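Local structure of cysteine synthase (Fusobacterium nucleatum subsp. nucleatum, 5Z5C) at residues T46-D51 with S78-I83; P72-T77 with I97-D102; P214-T219 with V254-A259; L271-S276 with T299-D304. The protein probably breaks down L-cysteine to release hydrogen sulfide, as a pyridoxal 5'-phosphate-dependent enzyme of the cysteine synthase family. One frame throughout, in Å; residues are numbered along the deposited sequence.

Interaction 1. Residues T46-D51 with S78-I83; sequences TGSIKD and SGNTGI. With PLP (pyridoxal-5'-phosphate), chain G.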
# COMPACT_ATOMS: atom_id res chain seq x y z
N THR B 46 1.26 5.84 2.76
CA THR B 46 0.61 5.05 3.82
C THR B 46 -0.61 4.31 3.25
O THR B 46 -1.43 3.81 4.00
CB THR B 46 0.18 5.88 5.03
OG1 THR B 46 -0.84 6.84 4.70
CG2 THR B 46 1.41 6.60 5.71
N GLY B 47 -0.75 4.29 1.93
CA GLY B 47 -1.81 3.51 1.27
C GLY B 47 -3.10 4.26 0.97
O GLY B 47 -4.07 3.61 0.62
N SER B 48 -3.14 5.60 1.13
CA SER B 48 -4.39 6.34 0.87
C SER B 48 -4.23 7.66 0.15
O SER B 48 -3.20 8.31 0.23
CB SER B 48 -5.20 6.60 2.18
OG SER B 48 -4.88 7.83 2.82
N ILE B 49 -5.34 8.10 -0.46
CA ILE B 49 -5.43 9.46 -0.99
C ILE B 49 -5.06 10.56 0.03
O ILE B 49 -4.56 11.62 -0.37
CB ILE B 49 -6.84 9.71 -1.60
CG1 ILE B 49 -6.87 10.93 -2.56
CG2 ILE B 49 -7.88 9.87 -0.51
CD1 ILE B 49 -8.23 11.11 -3.25
N LYS B 50 -5.28 10.31 1.31
CA LYS B 50 -4.99 11.30 2.36
C LYS B 50 -3.51 11.69 2.44
O LYS B 50 -3.20 12.82 2.90
CB LYS B 50 -5.47 10.84 3.73
CG LYS B 50 -6.95 10.48 3.80
CD LYS B 50 -7.85 11.66 3.50
CE LYS B 50 -9.22 11.15 3.18
NZ LYS B 50 -9.93 10.66 4.39
N ASP B 51 -2.63 10.82 1.95
CA ASP B 51 -1.21 11.17 1.85
C ASP B 51 -0.96 12.40 0.96
O ASP B 51 -0.09 13.19 1.29
CB ASP B 51 -0.38 10.01 1.29
CG ASP B 51 -0.35 8.80 2.21
OD1 ASP B 51 -0.06 8.97 3.41
OD2 ASP B 51 -0.61 7.68 1.72
N SER B 78 -9.73 9.01 13.49
CA SER B 78 -9.33 7.61 13.70
C SER B 78 -9.00 6.89 12.39
O SER B 78 -8.69 5.70 12.41
CB SER B 78 -10.46 6.85 14.43
OG SER B 78 -11.67 6.94 13.71
N GLY B 79 -8.99 7.61 11.26
CA GLY B 79 -8.87 7.01 9.94
C GLY B 79 -7.58 7.33 9.20
O GLY B 79 -6.53 7.53 9.80
N ASN B 80 -7.70 7.35 7.87
CA ASN B 80 -6.57 7.64 6.95
C ASN B 80 -5.88 9.01 7.15
O ASN B 80 -4.71 9.17 6.83
CB ASN B 80 -7.05 7.50 5.51
CG ASN B 80 -7.16 6.05 5.06
OD1 ASN B 80 -6.34 5.20 5.43
ND2 ASN B 80 -8.15 5.76 4.21
N THR B 81 -6.59 10.00 7.66
CA THR B 81 -5.97 11.31 7.95
C THR B 81 -4.96 11.26 9.10
O THR B 81 -3.88 11.82 8.99
CB THR B 81 -7.07 12.36 8.25
OG1 THR B 81 -7.91 12.47 7.10
CG2 THR B 81 -6.47 13.70 8.55
N GLY B 82 -5.32 10.57 10.19
CA GLY B 82 -4.40 10.39 11.28
C GLY B 82 -3.18 9.64 10.81
O GLY B 82 -2.05 10.01 11.14
N ILE B 83 -3.41 8.60 9.99
CA ILE B 83 -2.32 7.76 9.50
C ILE B 83 -1.36 8.63 8.67
O ILE B 83 -0.17 8.63 8.91
CB ILE B 83 -2.84 6.53 8.70
CG1 ILE B 83 -3.60 5.56 9.61
CG2 ILE B 83 -1.68 5.78 8.07
CD1 ILE B 83 -4.41 4.48 8.87
N1 PLP G . -12.64 7.10 1.67
C2 PLP G . -11.66 6.86 2.57
C2A PLP G . -11.10 5.49 2.80
C3 PLP G . -11.11 7.99 3.34
O3 PLP G . -10.13 7.80 4.25
C4 PLP G . -11.66 9.34 3.12
C4A PLP G . -11.14 10.50 3.89
C5 PLP G . -12.73 9.47 2.12
C6 PLP G . -13.17 8.33 1.45
C5A PLP G . -13.33 10.84 1.85
O4P PLP G . -12.40 11.78 1.30
P PLP G . -12.44 13.35 1.66
O1P PLP G . -12.04 13.43 3.11
O2P PLP G . -11.48 13.98 0.68
O3P PLP G . -13.87 13.73 1.37
O HOH W 1 -3.48 7.07 5.01
O HOH W 2 -4.03 3.73 4.94
O HOH W 3 -9.33 9.88 7.56
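K50 and T81 bring the two backbones closest, their CA atoms 5.7 Å apart, where the start of helix 50-57 meets the start of helix 80-91; T46 faces I83 at the other end. No direct hydrogen bond joins the segments, which meet through side chains, waters and the cofactor. K50 carries the centre of the contact: its NZ is bonded covalently to PLP C4A, the internal aldimine of this enzyme family. CG beside the backbone N (chi1 -56°) and a bend at chi2 lead the lysine chain across N80 at about a right angle, with K50 CG 3.4 Å from N80 CB. Further out, K50 CD passes T81 OG1, a hydroxyl whose own hydrogen-bond partner is Q151. N80 takes the substituent next to the aldimine, its ND2 donating to PLP O3 at 2.8 Å (153°), while S48 packs its CB against the amide carbon. One water is held by T46 OG1 and S48 OG and also lies within bonding distance of N80 O, 3.0 Å away. S48 and D51 form a capping box, S48 OG accepting from K50 N and D51 OD2 taking a weak bond from S48 N; separately, T46 OG1 donates to D51 OD1 on its syn side at 2.6 Å. The methyl CG2 of I83 rests against CB and OG1 of T46, 3.6 Å from CB. Around this buried core, A84 and A87 of helix 80-91 pack against K50, D51 and T46, helix 111-114 backs I83, and I49 N donates to the backbone O of P302.

Interaction 2. Residues P72-T77 with I97-D102; sequences PIVEAT and IIYMPD
V74 and I97 sit side by side on neighbouring parallel strands, their side chains pointing the same way. From V74 CB, which lies about 4.1 Å from I97 O, the side chain forks. The CG2 branch runs to I97 CG1 at 3.8 Å. The CG1 branch, set anti to the backbone N (chi1 -175°), heads for Y99 instead and meets CE1 at the edge of the ring, near its plane. Beneath these side chains the backbones exchange bonds in the parallel pattern: I97 N donates to I73 O at 2.8 Å, E75 N to I97 O, Y99 N to E75 O at 2.9 Å and T77 N to Y99 O. Strands 73-76 and 96-101, with helix 80-91 between them in the chain, make a beta-alpha-beta unit; the axes of 73-76 and 97-101 run 14° from parallel, 4.8 Å apart. A76 continues the V74 face, its CB beside that of Y99, with S132 and I133 of helix 130-133 packed on A76. E75 and I98 turn to the opposite face. There E75 bends back on itself, OE1 taking A76 N on its anti side while OE2 accepts from Q151 N. Past the last bridge, T77 CG2 touches I98 CG2 at 4.0 Å, and T77 OG1 bonds to G79 N at the start of helix 80-91.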
# COMPACT_ATOMS: atom_id res chain seq x y z
N PRO B 72 4.27 20.70 17.35
CA PRO B 72 3.33 19.60 17.28
C PRO B 72 2.20 19.79 16.24
O PRO B 72 1.63 20.88 16.12
CB PRO B 72 2.74 19.56 18.70
CG PRO B 72 2.86 20.95 19.20
CD PRO B 72 4.18 21.42 18.64
N ILE B 73 1.90 18.71 15.52
CA ILE B 73 0.76 18.65 14.62
C ILE B 73 -0.34 17.91 15.38
O ILE B 73 -0.14 16.80 15.87
CB ILE B 73 1.09 17.93 13.32
CG1 ILE B 73 2.28 18.62 12.61
CG2 ILE B 73 -0.15 17.86 12.42
CD1 ILE B 73 2.96 17.74 11.56
N VAL B 74 -1.50 18.53 15.48
CA VAL B 74 -2.57 18.03 16.32
C VAL B 74 -3.88 17.95 15.53
O VAL B 74 -4.25 18.91 14.90
CB VAL B 74 -2.78 18.95 17.53
CG1 VAL B 74 -3.82 18.35 18.47
CG2 VAL B 74 -1.46 19.18 18.25
N GLU B 75 -4.59 16.82 15.63
CA GLU B 75 -5.83 16.59 14.85
C GLU B 75 -6.73 15.57 15.57
O GLU B 75 -6.30 14.88 16.51
CB GLU B 75 -5.46 16.15 13.41
CG GLU B 75 -6.59 15.84 12.39
CD GLU B 75 -7.50 17.02 12.13
OE1 GLU B 75 -8.09 17.54 13.10
OE2 GLU B 75 -7.63 17.44 10.97
N ALA B 76 -8.00 15.56 15.18
CA ALA B 76 -8.99 14.60 15.66
C ALA B 76 -9.46 13.74 14.47
O ALA B 76 -9.97 14.28 13.51
CB ALA B 76 -10.17 15.32 16.30
N THR B 77 -9.26 12.42 14.57
CA THR B 77 -9.50 11.42 13.50
C THR B 77 -9.13 10.04 14.06
O THR B 77 -8.35 9.92 15.04
CB THR B 77 -8.67 11.71 12.21
OG1 THR B 77 -8.84 10.65 11.26
CG2 THR B 77 -7.16 11.82 12.54
N ILE B 97 -0.08 14.48 17.52
CA ILE B 97 -1.03 14.19 18.56
C ILE B 97 -2.38 13.94 17.92
O ILE B 97 -2.91 14.82 17.23
CB ILE B 97 -1.25 15.38 19.56
CG1 ILE B 97 0.05 16.13 19.90
CG2 ILE B 97 -1.92 14.85 20.83
CD1 ILE B 97 1.00 15.38 20.80
N ILE B 98 -2.96 12.77 18.19
CA ILE B 98 -4.26 12.44 17.64
C ILE B 98 -5.24 12.24 18.76
O ILE B 98 -5.00 11.44 19.65
CB ILE B 98 -4.24 11.15 16.78
CG1 ILE B 98 -3.16 11.21 15.68
CG2 ILE B 98 -5.61 10.93 16.15
CD1 ILE B 98 -3.32 12.34 14.69
N TYR B 99 -6.36 12.96 18.68
CA TYR B 99 -7.49 12.76 19.59
C TYR B 99 -8.56 11.92 18.89
O TYR B 99 -8.92 12.20 17.73
CB TYR B 99 -8.09 14.10 20.05
CG TYR B 99 -7.20 14.90 20.98
CD1 TYR B 99 -6.17 15.70 20.48
CD2 TYR B 99 -7.38 14.87 22.36
CE1 TYR B 99 -5.35 16.43 21.33
CE2 TYR B 99 -6.57 15.60 23.22
CZ TYR B 99 -5.56 16.38 22.69
OH TYR B 99 -4.74 17.11 23.52
N MET B 100 -9.05 10.91 19.59
CA MET B 100 -10.14 10.07 19.10
C MET B 100 -10.94 9.53 20.29
O MET B 100 -10.45 9.58 21.45
CB MET B 100 -9.59 8.95 18.22
CG MET B 100 -8.79 7.89 18.97
SD MET B 100 -8.15 6.57 17.92
CE MET B 100 -6.80 7.41 17.10
N PRO B 101 -12.18 9.03 20.03
CA PRO B 101 -12.99 8.42 21.10
C PRO B 101 -12.43 7.11 21.64
O PRO B 101 -11.73 6.41 20.92
CB PRO B 101 -14.35 8.19 20.43
CG PRO B 101 -14.40 9.18 19.32
CD PRO B 101 -12.98 9.26 18.81
N ASP B 102 -12.77 6.80 22.90
CA ASP B 102 -12.16 5.66 23.62
C ASP B 102 -12.69 4.26 23.26
O ASP B 102 -12.13 3.27 23.68
CB ASP B 102 -12.15 5.89 25.14
CG ASP B 102 -13.54 6.00 25.76
OD1 ASP B 102 -14.54 5.79 25.04
OD2 ASP B 102 -13.63 6.33 26.98

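Interaction 3. Residues P214-T219 with V254-A259; sequences PLNSPT and VDDGDA
N216 turns its CG beside the backbone N (chi1 -37°), and D256 places its own between backbone N and carbonyl carbon (chi1 69°); together these torsions bring amide and carboxylate close. The two side chains cross at about a right angle, the amide and carboxylate planes inclined to each other. The setting is the end of a parallel pair in a Rossmann-like sheet: strand 210-214 closes in a type I turn, P214 to S217, just where strand 252-254 gives way to helix 256-263. One bridge, P214 with V254, marks the last step of the pairing. L215 N donates to V254 O at 2.9 Å, from well above the carbonyl plane, and P214 CA makes a CA-H...O contact with the same oxygen at 3.2 Å. The leucine side chain lies along D255 towards the surface, with CD2 4.3 Å from D255 CB.

D255 is the N-cap residue: its OD1 accepts from G257 N at 2.8 Å, meeting it on the anti side of the carboxylate. The amide just before it, D256 N, is served from the other segment, so the first turn of the helix has two side-chain acceptors, one of its own and one from the turn after strand 210-214. R230 holds the D256 carboxylate in a salt bridge at OD1, while I282 and M286 of helix 275-288 pack on V254. The bond from the turn is nearly straight: D256 N donates to N216 OD1 at 2.9 Å, with 161° at the hydrogen.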
# COMPACT_ATOMS: atom_id res chain seq x y z
N PRO B 214 -23.66 7.89 2.22
CA PRO B 214 -24.40 6.65 2.46
C PRO B 214 -25.91 6.89 2.63
O PRO B 214 -26.33 7.77 3.35
CB PRO B 214 -23.82 6.13 3.77
CG PRO B 214 -23.01 7.22 4.34
CD PRO B 214 -23.03 8.41 3.43
N LEU B 215 -26.72 6.10 1.95
CA LEU B 215 -28.18 6.08 2.14
C LEU B 215 -28.61 5.81 3.60
O LEU B 215 -29.64 6.32 4.05
CB LEU B 215 -28.77 5.02 1.23
CG LEU B 215 -30.27 5.01 0.98
CD1 LEU B 215 -30.74 6.34 0.40
CD2 LEU B 215 -30.60 3.86 0.02
N ASN B 216 -27.79 5.04 4.33
CA ASN B 216 -27.96 4.74 5.77
C ASN B 216 -27.70 5.95 6.70
O ASN B 216 -28.07 5.90 7.85
CB ASN B 216 -27.00 3.61 6.26
CG ASN B 216 -26.80 2.51 5.24
OD1 ASN B 216 -26.24 2.75 4.17
ND2 ASN B 216 -27.25 1.29 5.55
N SER B 217 -26.99 6.97 6.22
CA SER B 217 -26.74 8.19 6.99
C SER B 217 -26.47 9.35 6.05
O SER B 217 -25.32 9.70 5.77
CB SER B 217 -25.59 8.04 7.95
OG SER B 217 -25.53 9.19 8.79
N PRO B 218 -27.56 9.94 5.52
CA PRO B 218 -27.42 10.92 4.46
C PRO B 218 -27.13 12.31 5.00
O PRO B 218 -28.01 13.16 5.04
CB PRO B 218 -28.75 10.82 3.72
CG PRO B 218 -29.72 10.43 4.79
CD PRO B 218 -28.97 9.58 5.77
N THR B 219 -25.87 12.52 5.39
CA THR B 219 -25.42 13.76 5.99
C THR B 219 -25.40 14.90 5.01
O THR B 219 -25.56 16.04 5.40
CB THR B 219 -24.00 13.66 6.59
OG1 THR B 219 -23.08 13.26 5.54
CG2 THR B 219 -23.96 12.67 7.69
N VAL B 254 -25.66 5.87 -1.67
CA VAL B 254 -25.44 4.43 -1.86
C VAL B 254 -25.60 3.71 -0.53
O VAL B 254 -25.14 4.19 0.52
CB VAL B 254 -24.04 4.12 -2.44
CG1 VAL B 254 -23.82 2.62 -2.62
CG2 VAL B 254 -23.82 4.87 -3.75
N ASP B 255 -26.28 2.56 -0.56
CA ASP B 255 -26.45 1.78 0.66
C ASP B 255 -25.13 1.06 0.99
O ASP B 255 -24.49 0.49 0.10
CB ASP B 255 -27.59 0.77 0.52
CG ASP B 255 -27.79 -0.04 1.79
OD1 ASP B 255 -27.03 -1.01 2.02
OD2 ASP B 255 -28.66 0.32 2.58
N ASP B 256 -24.75 1.07 2.27
CA ASP B 256 -23.45 0.52 2.68
C ASP B 256 -23.24 -0.98 2.31
O ASP B 256 -22.13 -1.40 1.98
CB ASP B 256 -23.11 0.89 4.13
CG ASP B 256 -23.98 0.21 5.18
OD1 ASP B 256 -24.82 -0.60 4.83
OD2 ASP B 256 -23.76 0.46 6.37
N GLY B 257 -24.32 -1.74 2.26
CA GLY B 257 -24.29 -3.16 1.82
C GLY B 257 -23.90 -3.30 0.36
O GLY B 257 -23.10 -4.16 0.02
N ASP B 258 -24.49 -2.44 -0.46
CA ASP B 258 -24.24 -2.34 -1.92
C ASP B 258 -22.76 -1.95 -2.18
O ASP B 258 -22.11 -2.47 -3.11
CB ASP B 258 -25.24 -1.31 -2.47
CG ASP B 258 -25.52 -1.42 -3.96
OD1 ASP B 258 -25.10 -2.43 -4.60
OD2 ASP B 258 -26.17 -0.51 -4.49
N ALA B 259 -22.25 -1.03 -1.35
CA ALA B 259 -20.82 -0.67 -1.39
C ALA B 259 -19.95 -1.89 -1.04
O ALA B 259 -18.99 -2.18 -1.72
CB ALA B 259 -20.51 0.47 -0.42

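Interaction 4. Residues L271-S276 with T299-D304; sequences LGVGIS and TVFPDD. With PLP (pyridoxal-5'-phosphate), chain G.
Two loops meet here beside the pyridine nitrogen of the cofactor: V273 and G274, leading into helix 275-288, lie against F301 to D304, which follow strand 297-298, and S276, P302 and D303 reach PLP. The backbone tie is G274 N donating to D303 O at 3.0 Å, the donor standing above the carbonyl plane. G274 is the N-cap residue of the helix, and D303 OD1 lies 3.4 Å from its CA. In the first turn S276 sets its OG between backbone N and carbonyl carbon (chi1 80°), from where it donates to PLP N1 at 2.7 Å. A water joins this hydroxyl to D303 OD1, donating to both at 2.8 Å. P302 fills in alongside, its CG 3.5 Å from S276 OG and equally near the pyridine nitrogen. Farther from the cofactor the contact turns apolar: V273 CG1 packs on F301 CD2 at 3.6 Å, and L271 CD1 approaches the ring edge near its plane. D303 OD2 is held by Y308, N80 and the modified lysine at 307. L25 of strand 22-28 touches L271 and F301, S277 and N280 of helix 275-288 cover P302, and L45 of the second subunit packs on L271.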
# COMPACT_ATOMS: atom_id res chain seq x y z
N LEU B 271 -8.51 -6.09 -7.68
CA LEU B 271 -8.43 -4.73 -7.14
C LEU B 271 -8.88 -4.71 -5.69
O LEU B 271 -10.08 -4.54 -5.38
CB LEU B 271 -9.24 -3.75 -8.01
CG LEU B 271 -8.79 -3.73 -9.48
CD1 LEU B 271 -9.67 -2.82 -10.34
CD2 LEU B 271 -7.37 -3.27 -9.61
N GLY B 272 -7.92 -4.89 -4.79
CA GLY B 272 -8.18 -4.96 -3.37
C GLY B 272 -8.42 -3.57 -2.80
O GLY B 272 -7.48 -2.87 -2.49
N VAL B 273 -9.68 -3.20 -2.60
CA VAL B 273 -10.06 -1.84 -2.21
C VAL B 273 -10.89 -1.75 -0.96
O VAL B 273 -11.57 -2.72 -0.56
CB VAL B 273 -10.82 -1.11 -3.33
CG1 VAL B 273 -9.95 -0.99 -4.57
CG2 VAL B 273 -12.14 -1.78 -3.65
N GLY B 274 -10.90 -0.55 -0.40
CA GLY B 274 -11.73 -0.25 0.76
C GLY B 274 -13.20 -0.11 0.41
O GLY B 274 -13.57 -0.06 -0.77
N ILE B 275 -14.03 -0.06 1.45
CA ILE B 275 -15.47 -0.04 1.31
C ILE B 275 -15.89 1.23 0.57
O ILE B 275 -16.69 1.12 -0.36
CB ILE B 275 -16.24 -0.23 2.65
CG1 ILE B 275 -15.88 -1.57 3.29
CG2 ILE B 275 -17.75 -0.21 2.42
CD1 ILE B 275 -16.10 -1.63 4.80
N SER B 276 -15.30 2.38 0.90
CA SER B 276 -15.59 3.63 0.17
C SER B 276 -15.27 3.61 -1.33
O SER B 276 -15.90 4.35 -2.15
CB SER B 276 -14.90 4.83 0.82
OG SER B 276 -13.53 4.90 0.46
N THR B 299 -14.01 8.16 -11.13
CA THR B 299 -14.03 8.23 -9.69
C THR B 299 -12.63 7.89 -9.09
O THR B 299 -11.66 7.84 -9.82
CB THR B 299 -15.18 7.40 -9.14
OG1 THR B 299 -15.30 7.64 -7.75
CG2 THR B 299 -15.02 5.90 -9.46
N VAL B 300 -12.56 7.70 -7.79
CA VAL B 300 -11.35 7.31 -7.09
C VAL B 300 -11.61 6.15 -6.13
O VAL B 300 -12.72 6.00 -5.61
CB VAL B 300 -10.69 8.49 -6.30
CG1 VAL B 300 -10.47 9.70 -7.21
CG2 VAL B 300 -11.52 8.86 -5.09
N PHE B 301 -10.59 5.33 -5.95
CA PHE B 301 -10.53 4.32 -4.94
C PHE B 301 -9.57 4.83 -3.87
O PHE B 301 -8.36 4.80 -4.04
CB PHE B 301 -9.96 3.01 -5.53
CG PHE B 301 -10.86 2.30 -6.55
CD1 PHE B 301 -12.22 2.58 -6.65
CD2 PHE B 301 -10.33 1.30 -7.37
CE1 PHE B 301 -13.04 1.86 -7.54
CE2 PHE B 301 -11.11 0.60 -8.28
CZ PHE B 301 -12.48 0.90 -8.35
N PRO B 302 -10.09 5.32 -2.75
CA PRO B 302 -9.20 6.04 -1.82
C PRO B 302 -8.19 5.22 -1.02
O PRO B 302 -7.18 5.78 -0.59
CB PRO B 302 -10.18 6.70 -0.86
CG PRO B 302 -11.45 6.81 -1.63
CD PRO B 302 -11.51 5.55 -2.41
N ASP B 303 -8.46 3.94 -0.79
CA ASP B 303 -7.53 3.09 -0.07
C ASP B 303 -7.68 1.60 -0.42
O ASP B 303 -8.60 1.23 -1.19
CB ASP B 303 -7.53 3.39 1.44
CG ASP B 303 -8.76 2.89 2.17
OD1 ASP B 303 -9.69 2.36 1.49
OD2 ASP B 303 -8.78 3.02 3.42
N ASP B 304 -6.77 0.77 0.10
CA ASP B 304 -6.81 -0.67 -0.21
C ASP B 304 -7.65 -1.41 0.86
O ASP B 304 -8.20 -0.80 1.75
CB ASP B 304 -5.42 -1.27 -0.53
CG ASP B 304 -4.52 -1.49 0.67
OD1 ASP B 304 -5.00 -1.45 1.84
OD2 ASP B 304 -3.27 -1.78 0.45
N1 PLP G . -12.64 7.10 1.67
C2 PLP G . -11.66 6.86 2.57
C2A PLP G . -11.10 5.49 2.80
C3 PLP G . -11.11 7.99 3.34
O3 PLP G . -10.13 7.80 4.25
C4 PLP G . -11.66 9.34 3.12
C4A PLP G . -11.14 10.50 3.89
C5 PLP G . -12.73 9.47 2.12
C6 PLP G . -13.17 8.33 1.45
C5A PLP G . -13.33 10.84 1.85
O4P PLP G . -12.40 11.78 1.30
P PLP G . -12.44 13.35 1.66
O1P PLP G . -12.04 13.43 3.11
O2P PLP G . -11.48 13.98 0.68
O3P PLP G . -13.87 13.73 1.37
O HOH W 4 -11.79 2.88 -0.27

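In the fold
Interactions 1 and 4 converge on the cofactor from different parts of the chain: their centres are about 12 Å apart, and they touch directly, N80 ND2 on D303 OD2 and I49 N on P302 O. Interaction 2 lies about 13 Å from interaction 1 and shares its run of sequence, the segments alternating, so that strand 73-76 leads through a short loop into helix 80-91 and puts N80 at the ring. Interaction 3, at the edge strand of the four-stranded parallel sheet, meets interaction 4 where A259 packs on I275, between the successive helices 256-263 and 275-288. Interactions 2 and 3 are about 26 Å apart, belonging to separate parallel sheets with the cofactor site between them.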